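Local coordinates for protein epoxyqueuosine reductase (Streptococcus thermophilus, PDB 5D6S) that is an iron-sulfur protein of the QueG family, holding cobalamin and two iron/sulfur clusters within a single chain, at residues D52-L57 and I82-S87; L161-V166 and L192-T197; L88-T93 and N149-G154; S44-T49 and I95-A100; E67-G72 and D229-A234. All blocks are in the same frame, centred on the assembly; numbering follows the deposited sequence.

Contact 1. Residues D52-L57 and I82-S87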
# COMPACT_ATOMS: atom_id res chain seq x y z
N ASP A 52 -25.01 -12.35 1.29
CA ASP A 52 -24.91 -13.55 0.47
C ASP A 52 -23.45 -13.82 0.25
O ASP A 52 -22.64 -12.89 0.09
CB ASP A 52 -25.59 -13.38 -0.90
CG ASP A 52 -27.10 -13.48 -0.82
OD1 ASP A 52 -27.63 -13.81 0.26
OD2 ASP A 52 -27.75 -13.24 -1.85
N ASP A 53 -23.10 -15.10 0.23
CA ASP A 53 -21.72 -15.45 0.08
C ASP A 53 -21.14 -15.00 -1.29
O ASP A 53 -21.84 -14.41 -2.11
CB ASP A 53 -21.49 -16.92 0.43
CG ASP A 53 -22.40 -17.86 -0.29
OD1 ASP A 53 -22.36 -17.86 -1.55
OD2 ASP A 53 -23.09 -18.65 0.39
N PHE A 54 -19.86 -15.24 -1.50
CA PHE A 54 -19.16 -14.74 -2.67
C PHE A 54 -18.49 -15.88 -3.42
O PHE A 54 -17.42 -15.68 -3.99
CB PHE A 54 -18.06 -13.74 -2.26
CG PHE A 54 -18.55 -12.44 -1.68
CD1 PHE A 54 -18.95 -12.37 -0.35
CD2 PHE A 54 -18.53 -11.28 -2.44
CE1 PHE A 54 -19.39 -11.18 0.19
CE2 PHE A 54 -18.97 -10.08 -1.90
CZ PHE A 54 -19.40 -10.03 -0.59
N ASP A 55 -19.12 -17.04 -3.50
CA ASP A 55 -18.42 -18.19 -4.09
C ASP A 55 -17.98 -18.01 -5.55
O ASP A 55 -17.19 -18.82 -6.05
CB ASP A 55 -19.15 -19.55 -3.91
CG ASP A 55 -20.65 -19.42 -3.81
OD1 ASP A 55 -21.24 -18.59 -4.54
OD2 ASP A 55 -21.23 -20.16 -2.99
N TYR A 56 -18.44 -16.96 -6.24
CA TYR A 56 -17.85 -16.65 -7.56
C TYR A 56 -16.32 -16.40 -7.47
O TYR A 56 -15.60 -16.68 -8.42
CB TYR A 56 -18.59 -15.52 -8.28
CG TYR A 56 -18.30 -14.09 -7.85
CD1 TYR A 56 -18.97 -13.51 -6.79
CD2 TYR A 56 -17.39 -13.31 -8.57
CE1 TYR A 56 -18.73 -12.19 -6.43
CE2 TYR A 56 -17.13 -11.98 -8.21
CZ TYR A 56 -17.80 -11.42 -7.14
OH TYR A 56 -17.54 -10.11 -6.77
N LEU A 57 -15.87 -15.93 -6.30
CA LEU A 57 -14.44 -15.72 -6.00
C LEU A 57 -13.62 -17.00 -5.71
O LEU A 57 -12.47 -17.10 -6.16
CB LEU A 57 -14.30 -14.75 -4.83
CG LEU A 57 -14.92 -13.37 -5.06
CD1 LEU A 57 -14.83 -12.54 -3.80
CD2 LEU A 57 -14.25 -12.64 -6.21
N ILE A 82 -15.19 -15.89 1.90
CA ILE A 82 -16.37 -15.90 1.01
C ILE A 82 -17.72 -16.07 1.73
O ILE A 82 -18.75 -15.70 1.18
CB ILE A 82 -16.27 -17.00 -0.07
CG1 ILE A 82 -15.50 -18.20 0.44
CG2 ILE A 82 -15.59 -16.47 -1.32
CD1 ILE A 82 -15.79 -19.45 -0.33
N TYR A 83 -17.71 -16.59 2.95
CA TYR A 83 -18.95 -16.85 3.70
C TYR A 83 -19.08 -15.89 4.88
O TYR A 83 -18.63 -16.22 5.99
CB TYR A 83 -18.99 -18.31 4.20
CG TYR A 83 -18.89 -19.36 3.10
CD1 TYR A 83 -19.70 -19.29 1.97
CD2 TYR A 83 -18.00 -20.43 3.20
CE1 TYR A 83 -19.63 -20.23 0.95
CE2 TYR A 83 -17.91 -21.38 2.19
CZ TYR A 83 -18.73 -21.28 1.06
OH TYR A 83 -18.64 -22.21 0.05
N PRO A 84 -19.73 -14.74 4.68
CA PRO A 84 -19.87 -13.72 5.73
C PRO A 84 -20.46 -14.20 7.05
O PRO A 84 -20.18 -13.60 8.10
CB PRO A 84 -20.81 -12.69 5.11
CG PRO A 84 -20.59 -12.82 3.67
CD PRO A 84 -20.31 -14.28 3.42
N LYS A 85 -21.25 -15.27 7.01
CA LYS A 85 -21.88 -15.78 8.22
C LYS A 85 -20.86 -16.37 9.19
O LYS A 85 -21.12 -16.44 10.40
CB LYS A 85 -22.99 -16.78 7.90
CG LYS A 85 -24.25 -16.14 7.36
CD LYS A 85 -25.19 -17.16 6.73
CE LYS A 85 -26.11 -16.50 5.71
NZ LYS A 85 -26.84 -17.52 4.91
N LEU A 86 -19.71 -16.78 8.67
CA LEU A 86 -18.61 -17.25 9.53
C LEU A 86 -17.99 -16.14 10.38
O LEU A 86 -17.40 -16.41 11.40
CB LEU A 86 -17.53 -17.93 8.69
CG LEU A 86 -17.96 -19.24 8.03
CD1 LEU A 86 -16.82 -19.86 7.22
CD2 LEU A 86 -18.43 -20.24 9.07
N SER A 87 -18.15 -14.89 9.95
CA SER A 87 -17.74 -13.73 10.75
C SER A 87 -18.83 -13.22 11.69
O SER A 87 -18.52 -12.50 12.64
CB SER A 87 -17.29 -12.56 9.85
OG SER A 87 -16.11 -12.87 9.14
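Phe54 meets Ile82 through both backbone and side chain. The amide of Phe54 donates to Ile82 O, with N to O 2.9 Å and a moderately bent N-H...O angle of 140°. Next to this bond the CG2 methyl of Ile82 lies beside Phe54, 3.8 Å from Phe54 CB, and touches Leu57 CB at 4.1 Å. A branched aliphatic residue suits the spot because the CG2 branch can touch both Phe54 and Leu57.

The Phe54 ring turns away on a first torsion of -68°, which sets CG beside its own backbone N and carries the ring past Ile82 toward Pro84. These two side chains cross at about a right angle, and Phe54 CE1 reaches Pro84 CG at 4.0 Å; the rigid, compact proline fits along the ring edge. On the more exposed side Asp53 lies alongside Tyr83, both pointing the same way. Asp53 CB approaches the ring edge, 3.3 Å from Tyr83 CD1, and the carboxylate stands nearly perpendicular to the ring, at 82°.

Arg169 bonds to the carbonyls of Asp52 and Asp53 and makes a cation-pi contact with Phe54. The contact thus joins the start of helix 55-67 to the loop leading from helix 78-82 to strand 93-100, with Phe54 and Leu57 packed on helix 163-169 and Leu57 also touching cobalamin.

Contact 2. Residues L161-V166 and L192-T197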
# COMPACT_ATOMS: atom_id res chain seq x y z
N LEU A 161 -12.89 -10.59 4.83
CA LEU A 161 -13.53 -10.35 3.54
C LEU A 161 -12.61 -9.70 2.51
O LEU A 161 -11.63 -9.03 2.85
CB LEU A 161 -14.80 -9.49 3.70
CG LEU A 161 -15.90 -10.16 4.54
CD1 LEU A 161 -17.11 -9.26 4.58
CD2 LEU A 161 -16.26 -11.54 4.02
N VAL A 162 -12.97 -9.90 1.25
CA VAL A 162 -12.36 -9.22 0.12
C VAL A 162 -13.00 -7.83 0.04
O VAL A 162 -14.06 -7.67 -0.52
CB VAL A 162 -12.57 -10.00 -1.19
CG1 VAL A 162 -11.83 -9.32 -2.32
CG2 VAL A 162 -12.11 -11.44 -1.03
N ASP A 163 -12.36 -6.83 0.64
CA ASP A 163 -12.91 -5.48 0.77
C ASP A 163 -13.33 -4.89 -0.57
O ASP A 163 -14.17 -3.99 -0.66
CB ASP A 163 -11.86 -4.54 1.38
CG ASP A 163 -11.57 -4.84 2.83
OD1 ASP A 163 -12.15 -5.82 3.38
OD2 ASP A 163 -10.75 -4.09 3.42
N THR A 164 -12.70 -5.38 -1.61
CA THR A 164 -12.79 -4.78 -2.90
C THR A 164 -14.08 -5.25 -3.59
O THR A 164 -14.76 -4.47 -4.25
CB THR A 164 -11.49 -5.12 -3.66
OG1 THR A 164 -11.07 -3.99 -4.44
CG2 THR A 164 -11.63 -6.36 -4.52
N ALA A 165 -14.40 -6.52 -3.39
CA ALA A 165 -15.55 -7.18 -4.01
C ALA A 165 -16.84 -6.87 -3.27
O ALA A 165 -17.94 -6.86 -3.84
CB ALA A 165 -15.34 -8.69 -4.06
N VAL A 166 -16.70 -6.60 -1.99
CA VAL A 166 -17.81 -6.12 -1.20
C VAL A 166 -18.28 -4.76 -1.71
O VAL A 166 -19.46 -4.57 -1.95
CB VAL A 166 -17.43 -6.01 0.29
CG1 VAL A 166 -18.44 -5.18 1.05
CG2 VAL A 166 -17.31 -7.40 0.89
N LEU A 192 -11.33 1.73 1.79
CA LEU A 192 -12.55 0.93 1.91
C LEU A 192 -12.72 0.29 3.29
O LEU A 192 -11.75 -0.03 3.96
CB LEU A 192 -12.60 -0.18 0.85
CG LEU A 192 -12.59 0.27 -0.61
CD1 LEU A 192 -12.81 -0.91 -1.56
CD2 LEU A 192 -13.63 1.36 -0.85
N GLY A 193 -13.97 0.11 3.67
CA GLY A 193 -14.35 -0.61 4.88
C GLY A 193 -15.69 -1.32 4.72
O GLY A 193 -16.40 -1.12 3.74
N GLU A 194 -16.03 -2.15 5.71
CA GLU A 194 -17.29 -2.89 5.74
C GLU A 194 -17.82 -2.98 7.15
O GLU A 194 -17.07 -3.16 8.10
CB GLU A 194 -17.14 -4.34 5.30
CG GLU A 194 -16.58 -4.53 3.93
CD GLU A 194 -15.10 -4.75 3.95
OE1 GLU A 194 -14.40 -3.92 3.33
OE2 GLU A 194 -14.65 -5.73 4.59
N LEU A 195 -19.14 -2.88 7.27
CA LEU A 195 -19.84 -3.19 8.50
C LEU A 195 -20.82 -4.31 8.19
O LEU A 195 -21.87 -4.09 7.58
CB LEU A 195 -20.57 -1.95 9.02
CG LEU A 195 -21.17 -2.07 10.42
CD1 LEU A 195 -20.10 -2.32 11.47
CD2 LEU A 195 -21.92 -0.78 10.74
N ILE A 196 -20.44 -5.53 8.57
CA ILE A 196 -21.34 -6.68 8.46
C ILE A 196 -22.38 -6.51 9.55
O ILE A 196 -22.06 -6.10 10.67
CB ILE A 196 -20.63 -8.02 8.66
CG1 ILE A 196 -19.49 -8.20 7.66
CG2 ILE A 196 -21.60 -9.17 8.48
CD1 ILE A 196 -18.57 -9.36 7.99
N THR A 197 -23.63 -6.83 9.23
CA THR A 197 -24.76 -6.53 10.12
C THR A 197 -25.95 -7.49 9.97
O THR A 197 -26.10 -8.18 8.96
CB THR A 197 -25.19 -5.04 9.95
OG1 THR A 197 -26.43 -4.81 10.60
CG2 THR A 197 -25.36 -4.68 8.50
O HOH W 1 -15.52 -2.81 1.51
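Glu194 leans across Asp163 so that the two side chains cross at about a right angle, their carboxylate planes turned 59° apart. Glu194 OE2 comes within 2.8 Å of Asp163 OD1; as modelled this is a meeting of two acceptors, not a hydrogen bond. Asp163 has its firm partner elsewhere: OD2 takes the amide of Asp157, which helps to set how the carboxylate is turned. A water bonded to Asp163 O, 2.8 Å away, also sits beside Glu194 OE1, too close there for its modelled place to be trusted in detail.

The bend in Glu194 at its second torsion, 95°, brings the carboxylate round to Asp163 and leaves the methylene CG against the helix. There Val166 CG1 touches Glu194 CG at 3.5 Å, so a short branched residue covers the aliphatic part of a side chain whose carboxylate lies against Asp163.

Leucine and isoleucine side chains pack beside this pair. Leu161 and Ile196 reach toward each other tip to tip, CD1 to CD1 at 3.7 Å, two long side chains bridging a gap between backbones that stay well apart. Leu192 lays CD1 on the backbone of the first helical turn, 3.5 Å from Asp163 O and 4.1 Å from Thr164 CA.

Val162 is the N-cap of helix 163-169, and here that helix start and strand 190-197 form one wall of the corrinoid site: Asp163 N, Leu161 O and Leu192 O all hydrogen-bond to cobalamin.

Contact 3. Residues L88-T93 and N149-G154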
# COMPACT_ATOMS: atom_id res chain seq x y z
N LEU A 88 -20.10 -13.52 11.41
CA LEU A 88 -21.21 -13.02 12.24
C LEU A 88 -22.27 -14.08 12.67
O LEU A 88 -22.52 -14.23 13.87
CB LEU A 88 -21.86 -11.78 11.61
CG LEU A 88 -22.82 -10.95 12.50
CD1 LEU A 88 -22.28 -10.65 13.88
CD2 LEU A 88 -23.19 -9.64 11.81
N GLU A 89 -22.90 -14.78 11.73
CA GLU A 89 -23.98 -15.76 12.02
C GLU A 89 -25.33 -15.10 11.79
O GLU A 89 -26.10 -15.55 10.93
CB GLU A 89 -23.94 -16.35 13.45
N SER A 90 -25.62 -14.03 12.52
CA SER A 90 -26.86 -13.24 12.31
C SER A 90 -26.80 -12.29 11.11
O SER A 90 -27.53 -11.29 11.05
CB SER A 90 -27.21 -12.45 13.57
OG SER A 90 -26.40 -11.30 13.69
N ALA A 91 -25.94 -12.61 10.14
CA ALA A 91 -25.63 -11.72 9.04
C ALA A 91 -26.75 -11.68 8.02
O ALA A 91 -27.27 -12.71 7.61
CB ALA A 91 -24.33 -12.13 8.37
N LYS A 92 -27.07 -10.47 7.61
CA LYS A 92 -28.22 -10.21 6.77
C LYS A 92 -27.87 -9.21 5.67
O LYS A 92 -28.14 -9.46 4.51
CB LYS A 92 -29.36 -9.70 7.65
CG LYS A 92 -30.74 -10.16 7.21
CD LYS A 92 -30.93 -11.65 7.47
CE LYS A 92 -31.51 -12.33 6.23
NZ LYS A 92 -31.77 -13.77 6.43
N THR A 93 -27.27 -8.09 6.03
CA THR A 93 -26.74 -7.16 5.04
C THR A 93 -25.30 -6.75 5.39
O THR A 93 -24.85 -6.93 6.53
CB THR A 93 -27.64 -5.91 4.87
OG1 THR A 93 -27.12 -5.09 3.82
CG2 THR A 93 -27.69 -5.08 6.14
N ASN A 149 -31.76 -4.91 19.08
CA ASN A 149 -31.06 -6.15 18.72
C ASN A 149 -30.04 -5.99 17.59
O ASN A 149 -29.71 -6.95 16.89
CB ASN A 149 -32.06 -7.25 18.34
CG ASN A 149 -32.69 -7.90 19.55
OD1 ASN A 149 -32.09 -7.98 20.62
ND2 ASN A 149 -33.92 -8.37 19.38
N PHE A 150 -29.52 -4.77 17.43
CA PHE A 150 -28.55 -4.50 16.38
C PHE A 150 -27.26 -5.29 16.65
O PHE A 150 -26.73 -5.25 17.77
CB PHE A 150 -28.26 -3.00 16.32
CG PHE A 150 -27.22 -2.62 15.32
CD1 PHE A 150 -27.14 -3.26 14.08
CD2 PHE A 150 -26.33 -1.57 15.59
CE1 PHE A 150 -26.19 -2.88 13.15
CE2 PHE A 150 -25.38 -1.18 14.66
CZ PHE A 150 -25.31 -1.84 13.44
N GLU A 151 -26.79 -6.01 15.64
CA GLU A 151 -25.54 -6.77 15.76
C GLU A 151 -24.62 -6.46 14.59
O GLU A 151 -25.07 -6.43 13.44
CB GLU A 151 -25.81 -8.27 15.82
CG GLU A 151 -26.36 -8.74 17.16
CD GLU A 151 -26.31 -10.26 17.33
OE1 GLU A 151 -25.87 -10.98 16.38
OE2 GLU A 151 -26.68 -10.72 18.43
N TYR A 152 -23.34 -6.24 14.88
CA TYR A 152 -22.38 -5.86 13.84
C TYR A 152 -20.98 -6.43 14.00
O TYR A 152 -20.63 -7.01 15.02
CB TYR A 152 -22.29 -4.34 13.72
CG TYR A 152 -21.79 -3.63 14.95
CD1 TYR A 152 -22.64 -3.39 16.01
CD2 TYR A 152 -20.48 -3.15 15.04
CE1 TYR A 152 -22.19 -2.71 17.13
CE2 TYR A 152 -20.04 -2.46 16.15
CZ TYR A 152 -20.91 -2.25 17.19
OH TYR A 152 -20.49 -1.62 18.33
N LYS A 153 -20.18 -6.24 12.95
CA LYS A 153 -18.83 -6.74 12.87
C LYS A 153 -18.10 -5.88 11.84
O LYS A 153 -18.37 -5.98 10.65
CB LYS A 153 -18.86 -8.22 12.49
CG LYS A 153 -17.55 -8.84 12.11
CD LYS A 153 -16.50 -8.67 13.18
CE LYS A 153 -15.34 -9.61 12.91
NZ LYS A 153 -14.11 -9.10 13.56
N GLY A 154 -17.19 -5.03 12.30
CA GLY A 154 -16.48 -4.09 11.44
C GLY A 154 -15.18 -4.65 10.87
O GLY A 154 -14.45 -5.34 11.56
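Ser90 OG donates a hydrogen bond to Glu151 OE1, O to O 2.8 Å, across the protein surface. The hydroxyl meets the carboxylate on its anti side and 32° out of its plane, so the bond is made from a slanting direction. Ser90 sets OG between its backbone N and carbonyl carbon, chi1 78°, which aims the short side chain at the other segment, while Glu151 runs out extended beyond CG to cover the distance. Pairing a small hydroxyl with a long acid suits backbones whose CA atoms stay 7.5 Å apart at Ser90 and Glu151.

Strand 152-155 is an outermost strand of the four-stranded antiparallel sheet, and the loop before strand 93-100 comes up to it without joining it by backbone bonds. That loop enters the sheet at a classic beta bulge, in which Lys92 and Thr93 both face Thr197.

Leu88 adds loose van der Waals contact. Its two methyls spread along the backbone: CD2 lies 4.1 Å from Glu151 O, and CD1 lies 4.2 Å from Tyr152 O and 4.4 Å from Lys153 CB. Leucine suits the place by spreading two methyls over backbone and side chain alike while also resting on Ile196. Lys153 lends only the base of its side chain; the rest of the chain runs off from the 88-93 loop.

Contact 4. Residues S44-T49 and I95-A100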
# COMPACT_ATOMS: atom_id res chain seq x y z
N SER A 44 -17.32 9.34 2.43
CA SER A 44 -17.48 9.90 1.10
C SER A 44 -18.46 9.14 0.20
O SER A 44 -18.88 9.64 -0.85
CB SER A 44 -16.11 9.99 0.39
OG SER A 44 -15.27 10.90 1.06
N LYS A 45 -18.77 7.91 0.58
CA LYS A 45 -19.70 7.08 -0.20
C LYS A 45 -20.10 5.91 0.65
O LYS A 45 -19.34 5.48 1.52
CB LYS A 45 -19.07 6.56 -1.48
CG LYS A 45 -19.71 7.04 -2.76
CD LYS A 45 -18.89 6.61 -3.96
CE LYS A 45 -19.65 6.77 -5.27
NZ LYS A 45 -20.48 5.57 -5.53
N ILE A 46 -21.29 5.39 0.39
CA ILE A 46 -21.82 4.26 1.16
C ILE A 46 -22.69 3.42 0.27
O ILE A 46 -23.27 3.90 -0.71
CB ILE A 46 -22.56 4.74 2.41
CG1 ILE A 46 -22.95 3.56 3.29
CG2 ILE A 46 -23.76 5.60 2.04
CD1 ILE A 46 -23.16 3.96 4.73
N GLY A 47 -22.75 2.15 0.59
CA GLY A 47 -23.37 1.16 -0.27
C GLY A 47 -23.95 0.07 0.61
O GLY A 47 -23.61 -0.01 1.79
N PHE A 48 -24.84 -0.74 0.04
CA PHE A 48 -25.50 -1.81 0.78
C PHE A 48 -25.55 -3.04 -0.09
O PHE A 48 -25.67 -2.96 -1.31
CB PHE A 48 -26.91 -1.39 1.18
CG PHE A 48 -26.97 -0.15 2.02
CD1 PHE A 48 -26.95 1.10 1.41
CD2 PHE A 48 -27.00 -0.23 3.41
CE1 PHE A 48 -26.98 2.26 2.18
CE2 PHE A 48 -27.02 0.93 4.18
CZ PHE A 48 -27.02 2.18 3.56
N THR A 49 -25.41 -4.19 0.54
CA THR A 49 -25.47 -5.44 -0.19
C THR A 49 -25.83 -6.54 0.78
O THR A 49 -25.82 -6.35 2.00
CB THR A 49 -24.16 -5.76 -0.92
OG1 THR A 49 -24.17 -7.13 -1.34
CG2 THR A 49 -22.99 -5.54 -0.00
N ILE A 95 -22.66 -3.35 4.85
CA ILE A 95 -22.57 -1.95 4.48
C ILE A 95 -21.13 -1.62 4.15
O ILE A 95 -20.27 -1.66 5.02
CB ILE A 95 -23.01 -1.03 5.63
CG1 ILE A 95 -24.35 -1.51 6.20
CG2 ILE A 95 -23.06 0.41 5.17
CD1 ILE A 95 -24.79 -0.80 7.47
N SER A 96 -20.88 -1.29 2.89
CA SER A 96 -19.55 -0.93 2.43
C SER A 96 -19.38 0.56 2.55
O SER A 96 -20.18 1.30 2.00
CB SER A 96 -19.34 -1.34 0.98
OG SER A 96 -18.11 -0.81 0.50
N ILE A 97 -18.30 1.01 3.21
CA ILE A 97 -17.95 2.44 3.22
C ILE A 97 -16.72 2.76 2.37
O ILE A 97 -15.92 1.88 2.06
CB ILE A 97 -17.76 3.01 4.63
CG1 ILE A 97 -16.59 2.37 5.34
CG2 ILE A 97 -19.02 2.79 5.44
CD1 ILE A 97 -16.15 3.18 6.54
N ALA A 98 -16.63 4.02 1.95
CA ALA A 98 -15.50 4.52 1.19
C ALA A 98 -15.18 5.92 1.68
O ALA A 98 -16.08 6.74 1.82
CB ALA A 98 -15.82 4.54 -0.29
N VAL A 99 -13.90 6.17 1.98
CA VAL A 99 -13.46 7.50 2.38
C VAL A 99 -12.42 7.89 1.36
O VAL A 99 -11.46 7.15 1.13
CB VAL A 99 -12.84 7.52 3.79
CG1 VAL A 99 -12.33 8.91 4.13
CG2 VAL A 99 -13.88 7.09 4.81
N ALA A 100 -12.60 9.05 0.74
CA ALA A 100 -11.68 9.49 -0.29
C ALA A 100 -10.44 10.13 0.33
O ALA A 100 -10.52 10.67 1.44
CB ALA A 100 -12.37 10.46 -1.23
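Strands 45-50 and 93-100 are antiparallel neighbours in the four-stranded sheet, with 45-50 at its edge, and residues 44-49 and 95-100 form their shared seam; the short segments run at 162° to each other. Lys45 and Ala98 form a hydrogen-bonded pair in which Ala98 N donates to Lys45 O, N to O 3.1 Å, while the return bond is weak. Farther along the pairing is looser, Ser96 N meeting Gly47 O at 3.2 Å from above the carbonyl plane.

Helix 30-40 packs on the sheet face of Ile46 and Phe48, where branched and aromatic residues fit. Ile46 lies alongside Ile95, CD1 to CG2 3.6 Å; a first torsion of -173° puts the Ile46 CG1 branch opposite the backbone N and beside Ile95. The Phe48 ring lies beside the same isoleucine, with CD2 4.1 Å from Ile95 CG1.

On the other face the small Ala98 meets Lys45 CB, beyond which the lysine extends to bond the carbonyl of Ile172. Where strand 45-50 begins, Ser44 OG accepts a weak but nearly straight bond from Ala100 N, 3.3 Å long.

Contact 5. Residues E67-G72 and D229-A234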
# COMPACT_ATOMS: atom_id res chain seq x y z
N GLU A 67 -1.06 -21.07 -7.49
CA GLU A 67 -0.07 -20.56 -8.45
C GLU A 67 1.03 -19.67 -7.85
O GLU A 67 1.92 -19.23 -8.56
CB GLU A 67 -0.78 -19.78 -9.56
CG GLU A 67 -1.73 -20.64 -10.38
CD GLU A 67 -2.22 -19.95 -11.65
OE1 GLU A 67 -2.42 -18.71 -11.65
OE2 GLU A 67 -2.38 -20.65 -12.66
N GLY A 68 0.95 -19.39 -6.55
CA GLY A 68 1.98 -18.64 -5.84
C GLY A 68 2.00 -17.15 -6.11
O GLY A 68 3.03 -16.52 -6.02
N ARG A 69 0.84 -16.60 -6.43
CA ARG A 69 0.71 -15.20 -6.80
C ARG A 69 0.23 -14.34 -5.61
O ARG A 69 0.01 -13.12 -5.73
CB ARG A 69 -0.25 -15.04 -8.00
CG ARG A 69 0.19 -15.78 -9.27
CD ARG A 69 -0.81 -15.66 -10.43
NE ARG A 69 -2.08 -15.07 -10.01
CZ ARG A 69 -3.24 -15.70 -9.83
NH1 ARG A 69 -3.38 -17.00 -10.05
NH2 ARG A 69 -4.28 -15.01 -9.42
N THR A 70 0.10 -14.98 -4.47
CA THR A 70 -0.34 -14.35 -3.24
C THR A 70 0.85 -13.74 -2.44
O THR A 70 1.96 -14.28 -2.46
CB THR A 70 -1.07 -15.37 -2.35
OG1 THR A 70 -1.37 -14.76 -1.10
CG2 THR A 70 -0.21 -16.61 -2.07
N THR A 71 0.61 -12.64 -1.72
CA THR A 71 1.67 -11.95 -0.95
C THR A 71 2.00 -12.58 0.38
O THR A 71 3.13 -12.46 0.86
CB THR A 71 1.32 -10.49 -0.58
OG1 THR A 71 0.15 -10.48 0.24
CG2 THR A 71 1.08 -9.70 -1.79
N GLY A 72 0.99 -13.16 1.02
CA GLY A 72 1.11 -13.58 2.41
C GLY A 72 0.39 -12.65 3.37
O GLY A 72 0.28 -12.96 4.55
N ASP A 229 -7.48 -9.30 -16.06
CA ASP A 229 -8.84 -9.45 -15.54
C ASP A 229 -9.08 -8.94 -14.10
O ASP A 229 -9.98 -9.43 -13.42
CB ASP A 229 -9.24 -10.93 -15.60
CG ASP A 229 -8.28 -11.82 -14.87
OD1 ASP A 229 -7.20 -11.35 -14.47
OD2 ASP A 229 -8.57 -13.02 -14.72
N GLY A 230 -8.30 -7.95 -13.67
CA GLY A 230 -8.37 -7.44 -12.28
C GLY A 230 -7.60 -8.30 -11.28
O GLY A 230 -7.79 -8.22 -10.08
N THR A 231 -6.75 -9.16 -11.82
CA THR A 231 -6.03 -10.18 -11.07
C THR A 231 -4.54 -9.97 -11.32
O THR A 231 -4.16 -9.23 -12.25
CB THR A 231 -6.57 -11.56 -11.46
OG1 THR A 231 -7.20 -12.12 -10.30
CG2 THR A 231 -5.53 -12.53 -12.02
N MET A 232 -3.69 -10.58 -10.50
CA MET A 232 -2.31 -10.10 -10.33
C MET A 232 -1.32 -11.19 -9.92
O MET A 232 -1.69 -12.10 -9.19
CB MET A 232 -2.37 -9.02 -9.24
CG MET A 232 -1.05 -8.54 -8.72
SD MET A 232 -1.32 -7.46 -7.30
CE MET A 232 -1.50 -5.86 -8.09
N ASN A 233 -0.08 -11.10 -10.38
CA ASN A 233 1.03 -11.77 -9.65
C ASN A 233 1.62 -10.86 -8.56
O ASN A 233 2.54 -10.11 -8.83
CB ASN A 233 2.15 -12.22 -10.57
CG ASN A 233 3.20 -13.05 -9.83
OD1 ASN A 233 4.07 -13.66 -10.44
ND2 ASN A 233 3.07 -13.15 -8.54
N ALA A 234 1.05 -10.88 -7.36
CA ALA A 234 1.29 -9.83 -6.36
C ALA A 234 2.73 -9.81 -5.86
O ALA A 234 3.27 -8.79 -5.43
CB ALA A 234 0.34 -10.02 -5.19
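Arg69 binds the loop of Met232 and Ala234 by two hydrogen bonds that use opposite ends of the residue. Its carbonyl O accepts from Ala234 N at 3.0 Å, and its NE donates to Met232 O at 3.1 Å. The second bond is nearly straight, 166° at the hydrogen; the oxygen lies in the guanidinium plane, although NE sits well above the plane of the Met232 carbonyl. A bend at the third torsion, -11°, turns the arginine back toward that oxygen.

The charged interaction stays on one side of the contact: Arg69 NH1 forms a salt bridge with Glu67 OE1. Arginine suits the place because NE can serve the neighbouring loop while NH1 serves the acid, which together limit the rotation of the group. Gly68, just past helix 55-67, closes its end in a Schellman motif, its positive phi being easy for glycine.

Among the van der Waals contacts, the Asn233 amide stands nearly perpendicular to the guanidinium, ND2 3.6 Å from Arg69 CA. Thr71 CG2 rests on Ala234 CB at 3.5 Å, while Thr71 OG1 bonds to Glu74.

Met232 gives its carbonyl to Arg69 but sends its side chain the other way, to cobalamin and an iron/sulfur cluster. The contact therefore ties the end of helix 55-67 to a loop of the 4Fe-4S double cluster binding domain, where cofactor and cluster pockets meet.

From the N terminus, strand 45-50 opens contact 4, which closes only at strand 93-100; contact 1 opens and closes within that span, tying the start of helix 55-67 to the loop before strand 93-100. Contact 5 opens at 67-72, crosses contacts 1 and 4, and closes at 229-234, so its long loop encloses contacts 3 and 2. Contact 3 opens at 88-93, crosses contact 4, and closes at 149-154 before contact 2 joins 161-166 to 192-197. Strand 190-197 lies between strands 93-100 and 152-155, uniting contacts 2, 3 and 4 in one sheet. Contact 1 packs against contact 2, and contact 5 adds the cluster-binding region.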